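Local coordinates for protein metallo-beta-lactamase 1 (PDB 5MMD) that probably hydrolyses beta-lactam antibiotics to substituted beta-amino acids, as a zinc-dependent class B enzyme of the metallo-beta-lactamase superfamily, at residues V39-I48 and S125-V133. Numbering follows the deposited sequence.
Sequences VISGGKAFII and SLMDGFLEV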
ATOM      1  N   VAL A  39       8.006  -6.373   5.623  1.00 13.64           N
ATOM      2  CA  VAL A  39       8.565  -7.551   4.982  1.00 14.81           C
ATOM      3  C   VAL A  39      10.046  -7.727   5.344  1.00 15.56           C
ATOM      4  O   VAL A  39      10.847  -6.797   5.249  1.00 15.78           O
ATOM      5  CB  VAL A  39       8.421  -7.451   3.473  1.00 14.99           C
ATOM      6  CG1 VAL A  39       9.007  -8.667   2.800  1.00 17.18           C
ATOM      7  CG2 VAL A  39       6.975  -7.219   3.085  1.00 13.25           C
ATOM      8  N   ILE A  40      10.395  -8.938   5.733  1.00 16.49           N
ATOM      9  CA  ILE A  40      11.743  -9.266   6.150  1.00 16.71           C
ATOM     10  C   ILE A  40      12.471 -10.165   5.178  1.00 17.92           C
ATOM     11  O   ILE A  40      11.939 -11.184   4.740  1.00 18.44           O
ATOM     12  CB  ILE A  40      11.749  -9.988   7.491  1.00 17.04           C
ATOM     13  CG1 ILE A  40      10.786  -9.353   8.469  1.00 15.70           C
ATOM     14  CG2 ILE A  40      13.201 -10.098   8.047  1.00 18.17           C
ATOM     15  CD1 ILE A  40      11.081  -7.985   8.817  1.00 15.81           C
ATOM     16  N   SER A  41      13.729  -9.804   4.915  1.00 18.86           N
ATOM     17  CA  SER A  41      14.658 -10.639   4.193  1.00 20.69           C
ATOM     18  C   SER A  41      16.061 -10.492   4.814  1.00 21.92           C
ATOM     19  O   SER A  41      16.598  -9.391   4.909  1.00 21.74           O
ATOM     20  CB  SER A  41      14.683 -10.260   2.721  1.00 21.50           C
ATOM     21  OG  SER A  41      15.580 -11.077   1.995  1.00 23.04           O
ATOM     22  N   GLY A  42      16.625 -11.605   5.280  1.00 23.36           N
ATOM     23  CA  GLY A  42      17.987 -11.592   5.796  1.00 25.12           C
ATOM     24  C   GLY A  42      18.160 -10.605   6.928  1.00 24.13           C
ATOM     25  O   GLY A  42      19.165  -9.920   7.024  1.00 25.01           O
ATOM     26  N   GLY A  43      17.161 -10.501   7.783  1.00 22.69           N
ATOM     27  CA  GLY A  43      17.259  -9.627   8.932  1.00 22.20           C
ATOM     28  C   GLY A  43      16.886  -8.188   8.634  1.00 21.43           C
ATOM     29  O   GLY A  43      16.709  -7.405   9.573  1.00 20.36           O
ATOM     30  N   LYS A  44      16.752  -7.835   7.353  1.00 20.56           N
ATOM     31  CA  LYS A  44      16.364  -6.467   6.990  1.00 19.68           C
ATOM     32  C   LYS A  44      14.861  -6.336   6.822  1.00 17.68           C
ATOM     33  O   LYS A  44      14.239  -7.173   6.176  1.00 17.47           O
ATOM     34  CB  LYS A  44      17.047  -6.033   5.703  1.00 20.34           C
ATOM     35  CG  LYS A  44      18.572  -6.268   5.734  1.00 22.92           C
ATOM     36  CD  LYS A  44      19.223  -6.153   4.361  0.31 23.77           C
ATOM     37  CE  LYS A  44      20.731  -6.429   4.421  1.00 27.48           C
ATOM     38  NZ  LYS A  44      21.145  -7.865   4.631  1.00 29.35           N
ATOM     39  N   ALA A  45      14.309  -5.238   7.336  1.00 16.65           N
ATOM     40  CA  ALA A  45      12.859  -4.971   7.272  1.00 15.64           C
ATOM     41  C   ALA A  45      12.514  -3.849   6.301  1.00 16.66           C
ATOM     42  O   ALA A  45      13.153  -2.779   6.323  1.00 17.79           O
ATOM     43  CB  ALA A  45      12.325  -4.619   8.632  1.00 14.99           C
ATOM     44  N   PHE A  46      11.532  -4.089   5.443  1.00 15.07           N
ATOM     45  CA  PHE A  46      11.099  -3.045   4.520  1.00 14.25           C
ATOM     46  C   PHE A  46       9.641  -2.743   4.816  1.00 12.94           C
ATOM     47  O   PHE A  46       8.832  -3.669   4.945  1.00 13.00           O
ATOM     48  CB  PHE A  46      11.280  -3.468   3.070  1.00 14.15           C
ATOM     49  CG  PHE A  46      11.491  -2.300   2.150  1.00 14.98           C
ATOM     50  CD1 PHE A  46      10.430  -1.589   1.685  1.00 14.63           C
ATOM     51  CD2 PHE A  46      12.763  -1.898   1.803  1.00 17.35           C
ATOM     52  CE1 PHE A  46      10.620  -0.478   0.836  1.00 15.61           C
ATOM     53  CE2 PHE A  46      12.959  -0.800   0.961  1.00 17.45           C
ATOM     54  CZ  PHE A  46      11.868  -0.094   0.505  1.00 15.83           C
ATOM     55  N   ILE A  47       9.318  -1.466   4.992  1.00 12.11           N
ATOM     56  CA  ILE A  47       7.919  -1.052   5.206  1.00 11.24           C
ATOM     57  C   ILE A  47       7.203  -0.766   3.900  1.00 11.61           C
ATOM     58  O   ILE A  47       7.670   0.049   3.084  1.00 11.98           O
ATOM     59  CB  ILE A  47       7.838   0.181   6.060  1.00 11.60           C
ATOM     60  CG1 ILE A  47       8.407  -0.109   7.418  1.00 12.45           C
ATOM     61  CG2 ILE A  47       6.377   0.634   6.232  1.00  9.89           C
ATOM     62  CD1 ILE A  47       8.824   1.127   8.180  1.00 12.94           C
ATOM     63  N   ILE A  48       6.098  -1.461   3.680  1.00 10.37           N
ATOM     64  CA  ILE A  48       5.187  -1.156   2.575  1.00 10.65           C
ATOM     65  C   ILE A  48       3.973  -0.369   3.118  1.00  9.58           C
ATOM     66  O   ILE A  48       3.076  -0.933   3.747  1.00  9.79           O
ATOM     67  CB  ILE A  48       4.711  -2.409   1.847  1.00 11.04           C
ATOM     68  CG1 ILE A  48       5.914  -3.208   1.319  1.00 12.61           C
ATOM     69  CG2 ILE A  48       3.741  -2.023   0.718  1.00 10.50           C
ATOM     70  CD1 ILE A  48       5.515  -4.557   0.615  1.00 12.83           C
ATOM     71  N   SER A 125      12.295  -2.567  -8.507  1.00 21.30           N
ATOM     72  CA  SER A 125      12.518  -3.602  -7.514  1.00 21.02           C
ATOM     73  C   SER A 125      13.321  -3.021  -6.362  1.00 20.85           C
ATOM     74  O   SER A 125      14.103  -2.087  -6.537  1.00 22.24           O
ATOM     75  CB  SER A 125      13.214  -4.809  -8.138  1.00 22.82           C
ATOM     76  OG  SER A 125      14.591  -4.676  -8.010  1.00 25.52           O
ATOM     77  N   LEU A 126      13.056  -3.540  -5.178  1.00 18.54           N
ATOM     78  CA  LEU A 126      13.654  -3.075  -3.945  1.00 18.67           C
ATOM     79  C   LEU A 126      14.192  -4.252  -3.136  1.00 19.22           C
ATOM     80  O   LEU A 126      13.796  -5.394  -3.333  1.00 19.10           O
ATOM     81  CB  LEU A 126      12.623  -2.328  -3.096  1.00 17.87           C
ATOM     82  CG  LEU A 126      12.002  -1.046  -3.666  1.00 16.96           C
ATOM     83  CD1 LEU A 126      10.741  -0.701  -2.927  1.00 16.53           C
ATOM     84  CD2 LEU A 126      12.965   0.047  -3.502  1.00 18.28           C
ATOM     85  N   MET A 127      15.067  -3.936  -2.199  1.00 20.00           N
ATOM     86  CA  MET A 127      15.658  -4.908  -1.304  1.00 20.78           C
ATOM     87  C   MET A 127      16.192  -6.155  -2.073  1.00 21.98           C
ATOM     88  O   MET A 127      15.776  -7.286  -1.831  1.00 22.11           O
ATOM     89  CB  MET A 127      14.646  -5.297  -0.209  1.00 20.64           C
ATOM     90  CG  MET A 127      15.366  -5.703   1.078  1.00 22.70           C
ATOM     91  SD  MET A 127      14.383  -5.732   2.585  1.00 28.25           S
ATOM     92  CE  MET A 127      13.059  -6.785   2.017  1.00 21.09           C
ATOM     93  N   ASP A 128      17.091  -5.909  -3.018  1.00 23.37           N
ATOM     94  CA  ASP A 128      17.721  -6.976  -3.828  1.00 24.93           C
ATOM     95  C   ASP A 128      16.687  -7.860  -4.503  1.00 24.38           C
ATOM     96  O   ASP A 128      16.856  -9.103  -4.617  1.00 25.15           O
ATOM     97  CB  ASP A 128      18.631  -7.842  -2.987  1.00 26.33           C
ATOM     98  CG  ASP A 128      19.739  -7.064  -2.335  1.00 27.48           C
ATOM     99  OD1 ASP A 128      20.161  -6.027  -2.871  1.00 27.95           O
ATOM    100  OD2 ASP A 128      20.231  -7.518  -1.287  1.00 28.41           O
ATOM    101  N   GLY A 129      15.624  -7.208  -4.957  1.00 22.68           N
ATOM    102  CA  GLY A 129      14.613  -7.850  -5.766  1.00 22.14           C
ATOM    103  C   GLY A 129      13.624  -8.643  -4.922  1.00 20.99           C
ATOM    104  O   GLY A 129      12.727  -9.284  -5.450  1.00 20.86           O
ATOM    105  N   PHE A 130      13.759  -8.567  -3.607  1.00 20.65           N
ATOM    106  CA  PHE A 130      12.788  -9.246  -2.727  1.00 19.83           C
ATOM    107  C   PHE A 130      11.399  -8.629  -2.888  1.00 18.68           C
ATOM    108  O   PHE A 130      10.394  -9.336  -2.732  1.00 19.04           O
ATOM    109  CB  PHE A 130      13.240  -9.190  -1.265  1.00 19.77           C
ATOM    110  CG  PHE A 130      12.673 -10.298  -0.406  1.00 20.55           C
ATOM    111  CD1 PHE A 130      11.612 -10.055   0.450  1.00 19.29           C
ATOM    112  CD2 PHE A 130      13.199 -11.578  -0.461  1.00 22.28           C
ATOM    113  CE1 PHE A 130      11.086 -11.055   1.238  1.00 19.52           C
ATOM    114  CE2 PHE A 130      12.683 -12.589   0.348  1.00 22.81           C
ATOM    115  CZ  PHE A 130      11.614 -12.327   1.181  1.00 21.23           C
ATOM    116  N   LEU A 131      11.332  -7.332  -3.200  1.00 18.36           N
ATOM    117  CA  LEU A 131      10.058  -6.669  -3.516  1.00 16.91           C
ATOM    118  C   LEU A 131      10.047  -6.229  -4.976  1.00 17.31           C
ATOM    119  O   LEU A 131      11.023  -5.633  -5.465  1.00 19.41           O
ATOM    120  CB  LEU A 131       9.816  -5.460  -2.613  1.00 17.34           C
ATOM    121  CG  LEU A 131       9.912  -5.708  -1.111  1.00 19.48           C
ATOM    122  CD1 LEU A 131       9.772  -4.363  -0.369  1.00 20.41           C
ATOM    123  CD2 LEU A 131       8.819  -6.702  -0.640  1.00 18.88           C
ATOM    124  N   GLU A 132       8.969  -6.536  -5.686  1.00 15.77           N
ATOM    125  CA  GLU A 132       8.813  -6.063  -7.042  1.00 16.06           C
ATOM    126  C   GLU A 132       7.610  -5.137  -7.012  1.00 14.81           C
ATOM    127  O   GLU A 132       6.526  -5.483  -6.470  1.00 15.33           O
ATOM    128  CB  GLU A 132       8.627  -7.195  -8.032  1.00 17.52           C
ATOM    129  CG  GLU A 132       9.756  -8.230  -7.973  1.00 18.61           C
ATOM    130  CD  GLU A 132       9.608  -9.349  -9.004  1.00 20.44           C
ATOM    131  OE1 GLU A 132       8.498  -9.564  -9.546  1.00 19.84           O
ATOM    132  OE2 GLU A 132      10.631  -9.973  -9.322  1.00 21.65           O
ATOM    133  N   VAL A 133       7.827  -3.953  -7.563  1.00 15.07           N
ATOM    134  CA  VAL A 133       6.808  -2.898  -7.616  1.00 13.90           C
ATOM    135  C   VAL A 133       6.278  -2.799  -9.030  1.00 14.47           C
ATOM    136  O   VAL A 133       7.028  -2.910  -9.991  1.00 17.29           O
ATOM    137  CB  VAL A 133       7.370  -1.566  -7.152  1.00 14.56           C
ATOM    138  CG1 VAL A 133       6.262  -0.470  -7.080  1.00 13.59           C
ATOM    139  CG2 VAL A 133       8.039  -1.724  -5.826  1.00 14.19           C
TER
HETATM  140  O   HOH W   1      16.880  -9.281   0.008  1.00 31.79           O
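F46 and L131 meet in the core between the two beta sheets of the metallo-beta-lactamase alpha-beta/beta-alpha sandwich. Each segment is a beta hairpin closed by a type I' turn, at S41-K44 and M127-F130. The second hairpin also carries a classic beta bulge, in which F130 and L131 both face L126. No direct hydrogen bond joins the hairpins.

The buried side is tightly packed. L131 CD1 lies 3.5 Å from F46 CD1, and its other methyl, CD2, touches both V39 CG1 and I48 CD1. The far end of the F46 ring is met by L126 CD1, 3.7 Å from CZ. I75 of strand 70-75 touches both F46 and L126, while V147 and I149 of strand 146-149 touch I48 and V39.

M127 links this core to the turns. Its nearly extended first two torsions carry SD to F46 CB. The bend at chi3 (53°) then turns CE onto both S41 CB and F46 CB. SD makes an oblique Met-aromatic contact with the F46 ring.

Toward the turn tips the contact loosens. The charged ends of K44 and D128 stay apart, with NZ 6.0 Å from OD2. A water bridges S41 OG and M127 O. Beside this looser side F130 still packs closely. V39 CG1 meets its ring at the edge, in plane. S41 CB sits over one face in a CH-pi contact, 3.6 Å from the F130 ring centroid and only 7° off the ring normal.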